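Local coordinates for UPF0255 protein frsA (Vibrio vulnificus, PDB 4I4C), which probably hydrolyses carboxylic esters as a serine esterase of the alpha/beta-hydrolase clan, and holds a hexanoic acid and a polyether molecule in this crystal, at residues S80-D83 against D88-M91; I167-E172 against I258-H263; H185-D190 against H216-D221. All coordinates share one frame; numbering follows the deposited sequence.

Contact 1: residues S80-D83 against D88-M91; sequences SRTD and DTVM
Ser80 meets Met91 where two segments of the same loop, between helices 64-75 and 98-114, are joined by a single isolated beta bridge centred on Arg81 and Val90. The carbonyl O of Ser80 accepts from Met91 N at 3.0 Å, nearly straight at 169°, and a water also donates to it and to the carbonyl O of Met91. A small serine suits this surface position, since its CB leaves room for the Met91 methyl CE, 3.6 Å away.

Arg81 follows, with its chain extended from CG to NE. It lays its guanidinium against Val90, whose CG2 covers one face 3.6 Å above the plane, offset toward the rim. NE donates to Leu87 O, and NH2 to Ile74 O and Ser77 O, which would ease the burial of its charge.

Thr82 closes the bridge, its N bonding to Thr89 O at 3.0 Å. Its OG1 lies 3.3 Å from Met91 CG, the two side chains crossing at about a right angle. Threonine suits the place because this hydroxyl is also hydrogen-bonded to Glu22 OE1.

At Asp83 the backbone turns to a side chain for its partner. Thr89 holds OG1 between its own N and carbonyl carbon (chi1 68°), and threonine fits here because one hydroxyl can bond Trp86 O while accepting from the backbone: Asp83 N donates to Thr89 OG1 at 3.3 Å.

Contact 2: residues I167-E172 against I258-H263; sequences IIKQLE and IPYVDH
Lys169 and Tyr260 bury the most surface here, joining the edge strand 167-175 of the large mixed sheet to a type I beta turn, Ile258 to Val261, that leads into the short strand 261-262. The two backbones stay well apart, with the CA atoms of Lys169 and Tyr260 10.3 Å from each other, and long side chains span the gap.

Lys169 lays the end of its chain over one face of the Tyr260 ring, the two side chains crossing at about a right angle. Its CE sits 3.7 Å from the ring centroid and 17° off the normal, a CH-pi contact over the face. The last torsion is bent (chi4 -78°), which carries NZ toward the hydroxyl side of the ring. There the ammonium makes an off-centre cation-pi contact, NZ lying 4.2 Å from the centroid of the Tyr260 ring and 33° off its normal. Lysine suits the place because its methylenes can cover an aromatic face while its charge stays near the phenol rim; tyrosine offers that face, and Thr189 also touches its side chain.

Two residues further along the strand, Leu171 adds an apolar contact. Strand alternation puts its side chain on the same side as that of Lys169, and it reaches toward the buried Ile258 at the start of the turn. The branched ends meet tip to tip, Leu171 CD1 lying 3.7 Å from Ile258 CD1.

Contact 3: residues H185-D190 against H216-D221; sequences HLTNTD and HLAKHD
A Schellman motif ends the helical segment after helix 210-217, and its C-prime residue, Asp221, meets Thr187 just beyond strand 178-186. Thr187 OG1 donates to Asp221 OD1 at 2.8 Å, reaching the carboxylate on its anti side and 23° out of its plane. The hydroxyl stands between the backbone N and the carbonyl carbon of Thr187 (chi1 55°), which leaves the methyl CG2 to face the helix end. That methyl rests 3.7 Å from Ala218 CB and 3.3 Å from Ala218 O, so threonine serves both a polar and an apolar neighbour, and the small alanine lets the loop come close. A water takes the N-H of Thr187 at 3.1 Å and gives a weak bond to Asp221 O, tying the two backbones as well.

Just after Thr187, Asn188 OD1 accepts from Asp190 N at 3.0 Å, an Asx turn, and also bonds His193 NE2. On the helix side, Asp221 N bonds Ala218 O while Ile222 N reaches back to Leu217 O. Asp221 has positive phi (57°), the left-handed backbone conformation typical of the C-prime residue in a Schellman helix ending.

In the fold
Contacts 2 and 3 lie together, their centres about 12 Å apart, while contact 1 stands on the opposite side of the chain's centre, about 43 and 44 Å from them between centres. Contact 1 closes first along the chain, in the loop between helices 64-75 and 98-114. Contact 3 is then nested within the loop that contact 2 closes. Strands 167-175 and 178-186 are antiparallel neighbours in the eight-stranded mixed sheet, and Thr189 packs against Tyr260 between the two sites. Contacts 2 and 3 thus join the first two strands of the sheet of the alpha/beta-hydrolase fold, at one of its edges, to a turn and a helix end, whereas contact 1 bridges a distant loop between helices to itself.

Contact 1: residues S80-D83 against D88-M91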
loop_
_atom_site.group_PDB
_atom_site.type_symbol
_atom_site.label_atom_id
_atom_site.label_comp_id
_atom_site.label_asym_id
_atom_site.label_seq_id
_atom_site.Cartn_x
_atom_site.Cartn_y
_atom_site.Cartn_z
ATOM N N SER A 80 7.865 -29.089 3.809
ATOM C CA SER A 80 6.427 -29.297 3.728
ATOM C C SER A 80 5.675 -27.989 3.608
ATOM O O SER A 80 5.978 -27.009 4.304
ATOM C CB SER A 80 5.911 -30.086 4.941
ATOM O OG SER A 80 6.227 -31.463 4.823
ATOM N N ARG A 81 4.684 -27.994 2.722
ATOM C CA ARG A 81 3.853 -26.825 2.466
ATOM C C ARG A 81 2.431 -27.052 2.980
ATOM O O ARG A 81 1.949 -28.186 3.015
ATOM C CB ARG A 81 3.837 -26.520 0.964
ATOM C CG ARG A 81 5.197 -26.109 0.425
ATOM C CD ARG A 81 5.151 -25.697 -1.038
ATOM N NE ARG A 81 6.413 -25.073 -1.426
ATOM C CZ ARG A 81 7.478 -25.771 -1.796
ATOM N NH1 ARG A 81 7.396 -27.099 -1.814
ATOM N NH2 ARG A 81 8.613 -25.158 -2.129
ATOM N N THR A 82 1.765 -25.974 3.384
ATOM C CA THR A 82 0.359 -26.055 3.763
ATOM C C THR A 82 -0.429 -26.624 2.592
ATOM O O THR A 82 -1.307 -27.465 2.769
ATOM C CB THR A 82 -0.189 -24.682 4.182
ATOM O OG1 THR A 82 0.627 -24.166 5.244
ATOM C CG2 THR A 82 -1.630 -24.797 4.656
ATOM N N ASP A 83 -0.057 -26.196 1.391
ATOM C CA ASP A 83 -0.688 -26.646 0.157
ATOM C C ASP A 83 0.397 -26.695 -0.889
ATOM O O ASP A 83 0.957 -25.658 -1.245
ATOM C CB ASP A 83 -1.784 -25.675 -0.282
ATOM C CG ASP A 83 -2.711 -26.275 -1.340
ATOM O OD1 ASP A 83 -2.219 -26.950 -2.271
ATOM O OD2 ASP A 83 -3.940 -26.080 -1.230
ATOM N N ASP A 88 4.744 -20.729 -2.126
ATOM C CA ASP A 88 5.097 -19.861 -1.002
ATOM C C ASP A 88 4.525 -20.297 0.359
ATOM O O ASP A 88 4.578 -19.531 1.326
ATOM C CB ASP A 88 4.658 -18.425 -1.294
ATOM C CG ASP A 88 3.195 -18.332 -1.695
ATOM O OD1 ASP A 88 2.729 -19.231 -2.427
ATOM O OD2 ASP A 88 2.507 -17.377 -1.260
ATOM N N THR A 89 3.998 -21.512 0.473
ATOM C CA THR A 89 3.445 -21.911 1.781
ATOM C C THR A 89 4.263 -22.944 2.577
ATOM O O THR A 89 3.697 -23.706 3.352
ATOM C CB THR A 89 1.955 -22.355 1.715
ATOM O OG1 THR A 89 1.834 -23.584 0.982
ATOM C CG2 THR A 89 1.066 -21.253 1.065
ATOM N N VAL A 90 5.579 -22.947 2.407
ATOM C CA VAL A 90 6.427 -23.740 3.294
ATOM C C VAL A 90 6.134 -23.336 4.736
ATOM O O VAL A 90 6.141 -22.142 5.077
ATOM C CB VAL A 90 7.943 -23.560 2.984
ATOM C CG1 VAL A 90 8.794 -23.983 4.180
ATOM C CG2 VAL A 90 8.316 -24.343 1.752
ATOM N N MET A 91 5.876 -24.334 5.577
ATOM C CA MET A 91 5.473 -24.099 6.960
ATOM C C MET A 91 6.638 -23.936 7.933
ATOM O O MET A 91 7.542 -24.785 7.986
ATOM C CB MET A 91 4.593 -25.253 7.431
ATOM C CG MET A 91 3.347 -25.461 6.587
ATOM S SD MET A 91 2.382 -26.881 7.163
ATOM C CE MET A 91 3.212 -28.216 6.328
HETATM O O HOH W 1 7.922 -26.943 6.580
#

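Contact 2: residues I167-E172 against I258-H263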
loop_
_atom_site.group_PDB
_atom_site.type_symbol
_atom_site.label_atom_id
_atom_site.label_comp_id
_atom_site.label_asym_id
_atom_site.label_seq_id
_atom_site.Cartn_x
_atom_site.Cartn_y
_atom_site.Cartn_z
ATOM N N ILE A 167 15.544 14.744 5.291
ATOM C CA ILE A 167 15.006 14.851 6.631
ATOM C C ILE A 167 13.694 14.097 6.773
ATOM O O ILE A 167 12.714 14.408 6.092
ATOM C CB ILE A 167 14.815 16.325 7.021
ATOM C CG1 ILE A 167 16.150 17.073 6.911
ATOM C CG2 ILE A 167 14.223 16.431 8.411
ATOM C CD1 ILE A 167 16.135 18.437 7.550
ATOM N N ILE A 168 13.671 13.102 7.654
ATOM C CA ILE A 168 12.443 12.329 7.863
ATOM C C ILE A 168 12.008 12.376 9.316
ATOM O O ILE A 168 12.723 11.920 10.203
ATOM C CB ILE A 168 12.570 10.853 7.425
ATOM C CG1 ILE A 168 13.057 10.742 5.979
ATOM C CG2 ILE A 168 11.227 10.136 7.582
ATOM C CD1 ILE A 168 14.551 10.760 5.814
ATOM N N LYS A 169 10.828 12.934 9.555
ATOM C CA LYS A 169 10.295 13.023 10.909
ATOM C C LYS A 169 9.089 12.109 11.088
ATOM O O LYS A 169 8.189 12.074 10.249
ATOM C CB LYS A 169 9.889 14.458 11.230
ATOM C CG LYS A 169 11.012 15.472 11.133
ATOM C CD LYS A 169 10.450 16.884 11.258
ATOM C CE LYS A 169 11.503 17.951 11.001
ATOM N NZ LYS A 169 12.414 18.167 12.165
ATOM N N GLN A 170 9.069 11.367 12.184
ATOM C CA GLN A 170 7.901 10.573 12.517
ATOM C C GLN A 170 6.951 11.413 13.386
ATOM O O GLN A 170 7.311 11.825 14.484
ATOM C CB GLN A 170 8.318 9.283 13.222
ATOM C CG GLN A 170 7.196 8.259 13.388
ATOM C CD GLN A 170 7.629 7.033 14.189
ATOM O OE1 GLN A 170 7.867 7.122 15.393
ATOM N NE2 GLN A 170 7.731 5.886 13.519
ATOM N N LEU A 171 5.751 11.682 12.881
ATOM C CA LEU A 171 4.760 12.450 13.628
ATOM C C LEU A 171 3.721 11.549 14.302
ATOM O O LEU A 171 3.338 10.499 13.772
ATOM C CB LEU A 171 4.044 13.453 12.722
ATOM C CG LEU A 171 4.894 14.082 11.618
ATOM C CD1 LEU A 171 4.018 14.867 10.648
ATOM C CD2 LEU A 171 6.006 14.960 12.195
ATOM N N GLU A 172 3.283 11.967 15.483
ATOM C CA GLU A 172 2.212 11.292 16.205
ATOM C C GLU A 172 1.101 12.301 16.475
ATOM O O GLU A 172 1.248 13.220 17.280
ATOM C CB GLU A 172 2.720 10.676 17.510
ATOM C CG GLU A 172 3.678 9.515 17.315
ATOM C CD GLU A 172 4.035 8.801 18.615
ATOM O OE1 GLU A 172 3.926 9.415 19.701
ATOM O OE2 GLU A 172 4.427 7.616 18.547
ATOM N N ILE A 258 2.068 22.350 11.733
ATOM C CA ILE A 258 3.382 21.905 11.301
ATOM C C ILE A 258 4.002 22.963 10.401
ATOM O O ILE A 258 3.564 23.160 9.264
ATOM C CB ILE A 258 3.321 20.538 10.601
ATOM C CG1 ILE A 258 2.695 19.508 11.539
ATOM C CG2 ILE A 258 4.719 20.093 10.177
ATOM C CD1 ILE A 258 2.490 18.176 10.906
ATOM N N PRO A 259 5.013 23.673 10.922
ATOM C CA PRO A 259 5.603 24.789 10.184
ATOM C C PRO A 259 6.553 24.339 9.079
ATOM O O PRO A 259 6.921 25.167 8.245
ATOM C CB PRO A 259 6.365 25.550 11.272
ATOM C CG PRO A 259 6.760 24.490 12.239
ATOM C CD PRO A 259 5.652 23.476 12.235
ATOM N N TYR A 260 6.953 23.063 9.070
ATOM C CA TYR A 260 7.853 22.575 8.024
ATOM C C TYR A 260 7.157 22.475 6.657
ATOM O O TYR A 260 7.818 22.425 5.619
ATOM C CB TYR A 260 8.475 21.227 8.403
ATOM C CG TYR A 260 9.151 21.204 9.764
ATOM C CD1 TYR A 260 10.323 21.919 9.996
ATOM C CD2 TYR A 260 8.619 20.460 10.814
ATOM C CE1 TYR A 260 10.940 21.899 11.240
ATOM C CE2 TYR A 260 9.227 20.432 12.061
ATOM C CZ TYR A 260 10.388 21.152 12.268
ATOM O OH TYR A 260 11.001 21.121 13.503
ATOM N N VAL A 261 5.829 22.444 6.660
ATOM C CA VAL A 261 5.072 22.366 5.408
ATOM C C VAL A 261 4.297 23.657 5.127
ATOM O O VAL A 261 3.889 24.358 6.050
ATOM C CB VAL A 261 4.098 21.156 5.384
ATOM C CG1 VAL A 261 4.871 19.828 5.465
ATOM C CG2 VAL A 261 3.092 21.257 6.521
ATOM N N ASP A 262 4.136 23.971 3.844
ATOM C CA ASP A 262 3.261 25.052 3.400
ATOM C C ASP A 262 1.871 24.475 3.286
ATOM O O ASP A 262 1.568 23.797 2.311
ATOM C CB ASP A 262 3.729 25.593 2.044
ATOM C CG ASP A 262 2.755 26.611 1.430
ATOM O OD1 ASP A 262 1.804 27.053 2.111
ATOM O OD2 ASP A 262 2.947 26.971 0.245
ATOM N N HIS A 263 1.017 24.751 4.273
ATOM C CA HIS A 263 -0.319 24.146 4.300
ATOM C C HIS A 263 -1.260 24.730 3.249
ATOM O O HIS A 263 -2.378 24.249 3.069
ATOM C CB HIS A 263 -0.952 24.211 5.696
ATOM C CG HIS A 263 -1.015 25.592 6.270
ATOM N ND1 HIS A 263 -0.048 26.090 7.117
ATOM C CD2 HIS A 263 -1.934 26.573 6.125
ATOM C CE1 HIS A 263 -0.370 27.323 7.466
ATOM N NE2 HIS A 263 -1.507 27.640 6.876
#

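Contact 3: residues H185-D190 against H216-D221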
loop_
_atom_site.group_PDB
_atom_site.type_symbol
_atom_site.label_atom_id
_atom_site.label_comp_id
_atom_site.label_asym_id
_atom_site.label_seq_id
_atom_site.Cartn_x
_atom_site.Cartn_y
_atom_site.Cartn_z
ATOM N N HIS A 185 8.704 13.367 5.059
ATOM C CA HIS A 185 9.980 13.369 4.360
ATOM C C HIS A 185 10.227 14.748 3.762
ATOM O O HIS A 185 9.451 15.206 2.926
ATOM C CB HIS A 185 9.951 12.350 3.219
ATOM C CG HIS A 185 9.508 10.987 3.641
ATOM N ND1 HIS A 185 8.235 10.722 4.085
ATOM C CD2 HIS A 185 10.184 9.811 3.687
ATOM C CE1 HIS A 185 8.139 9.434 4.393
ATOM N NE2 HIS A 185 9.305 8.866 4.160
ATOM N N LEU A 186 11.313 15.398 4.165
ATOM C CA LEU A 186 11.637 16.727 3.646
ATOM C C LEU A 186 13.012 16.756 2.982
ATOM O O LEU A 186 13.926 16.067 3.421
ATOM C CB LEU A 186 11.592 17.741 4.781
ATOM C CG LEU A 186 10.283 17.763 5.558
ATOM C CD1 LEU A 186 10.569 17.883 7.038
ATOM C CD2 LEU A 186 9.389 18.907 5.073
ATOM N N THR A 187 13.164 17.550 1.922
ATOM C CA THR A 187 14.471 17.722 1.286
ATOM C C THR A 187 15.385 18.545 2.184
ATOM O O THR A 187 16.606 18.326 2.246
ATOM C CB THR A 187 14.360 18.419 -0.070
ATOM O OG1 THR A 187 13.670 19.660 0.100
ATOM C CG2 THR A 187 13.587 17.555 -1.049
ATOM N N ASN A 188 14.769 19.495 2.881
ATOM C CA ASN A 188 15.441 20.356 3.837
ATOM C C ASN A 188 14.381 21.086 4.642
ATOM O O ASN A 188 13.178 20.895 4.421
ATOM C CB ASN A 188 16.363 21.361 3.137
ATOM C CG ASN A 188 15.643 22.206 2.114
ATOM O OD1 ASN A 188 14.775 23.006 2.456
ATOM N ND2 ASN A 188 16.011 22.046 0.846
ATOM N N THR A 189 14.819 21.922 5.573
ATOM C CA THR A 189 13.881 22.767 6.302
ATOM C C THR A 189 14.195 24.246 6.099
ATOM O O THR A 189 13.874 25.071 6.950
ATOM C CB THR A 189 13.868 22.434 7.802
ATOM O OG1 THR A 189 15.207 22.487 8.313
ATOM C CG2 THR A 189 13.286 21.040 8.029
ATOM N N ASP A 190 14.811 24.568 4.963
ATOM C CA ASP A 190 15.201 25.943 4.637
ATOM C C ASP A 190 13.993 26.882 4.581
ATOM O O ASP A 190 14.037 28.003 5.086
ATOM C CB ASP A 190 15.968 25.996 3.303
ATOM C CG ASP A 190 17.346 25.336 3.377
ATOM O OD1 ASP A 190 17.833 25.064 4.500
ATOM O OD2 ASP A 190 17.950 25.101 2.302
ATOM N N HIS A 216 11.393 11.185 -7.253
ATOM C CA HIS A 216 10.365 11.994 -7.901
ATOM C C HIS A 216 10.003 13.287 -7.161
ATOM O O HIS A 216 10.280 14.381 -7.648
ATOM C CB HIS A 216 9.118 11.150 -8.181
ATOM C CG HIS A 216 9.374 9.998 -9.103
ATOM N ND1 HIS A 216 10.020 8.850 -8.697
ATOM C CD2 HIS A 216 9.088 9.822 -10.415
ATOM C CE1 HIS A 216 10.118 8.016 -9.715
ATOM N NE2 HIS A 216 9.558 8.580 -10.771
ATOM N N LEU A 217 9.382 13.166 -5.995
ATOM C CA LEU A 217 8.930 14.346 -5.269
ATOM C C LEU A 217 10.084 15.248 -4.812
ATOM O O LEU A 217 9.970 16.477 -4.843
ATOM C CB LEU A 217 8.070 13.936 -4.079
ATOM C CG LEU A 217 6.809 13.141 -4.409
ATOM C CD1 LEU A 217 6.188 12.586 -3.134
ATOM C CD2 LEU A 217 5.826 14.013 -5.145
ATOM N N ALA A 218 11.196 14.647 -4.400
ATOM C CA ALA A 218 12.275 15.409 -3.775
ATOM C C ALA A 218 12.945 16.357 -4.755
ATOM O O ALA A 218 13.486 17.384 -4.352
ATOM C CB ALA A 218 13.324 14.482 -3.155
ATOM N N LYS A 219 12.918 15.997 -6.037
ATOM C CA LYS A 219 13.560 16.790 -7.078
ATOM C C LYS A 219 12.831 18.113 -7.286
ATOM O O LYS A 219 13.351 19.028 -7.921
ATOM C CB LYS A 219 13.674 15.977 -8.373
ATOM C CG LYS A 219 14.709 14.852 -8.244
ATOM C CD LYS A 219 14.785 13.934 -9.456
ATOM C CE LYS A 219 15.927 12.937 -9.282
ATOM N NZ LYS A 219 15.816 11.744 -10.169
ATOM N N HIS A 220 11.639 18.214 -6.708
ATOM C CA HIS A 220 10.847 19.441 -6.763
ATOM C C HIS A 220 10.654 20.058 -5.384
ATOM O O HIS A 220 9.816 20.945 -5.203
ATOM C CB HIS A 220 9.485 19.158 -7.391
ATOM C CG HIS A 220 9.560 18.730 -8.820
ATOM N ND1 HIS A 220 9.556 17.403 -9.201
ATOM C CD2 HIS A 220 9.652 19.449 -9.961
ATOM C CE1 HIS A 220 9.638 17.326 -10.516
ATOM N NE2 HIS A 220 9.695 18.553 -11.002
ATOM N N ASP A 221 11.423 19.572 -4.416
ATOM C CA ASP A 221 11.295 19.999 -3.022
ATOM C C ASP A 221 9.889 19.790 -2.448
ATOM O O ASP A 221 9.508 20.447 -1.493
ATOM C CB ASP A 221 11.739 21.453 -2.854
ATOM C CG ASP A 221 13.229 21.630 -3.062
ATOM O OD1 ASP A 221 14.019 20.879 -2.448
ATOM O OD2 ASP A 221 13.614 22.514 -3.850
HETATM O O HOH W 2 10.572 18.733 0.795
#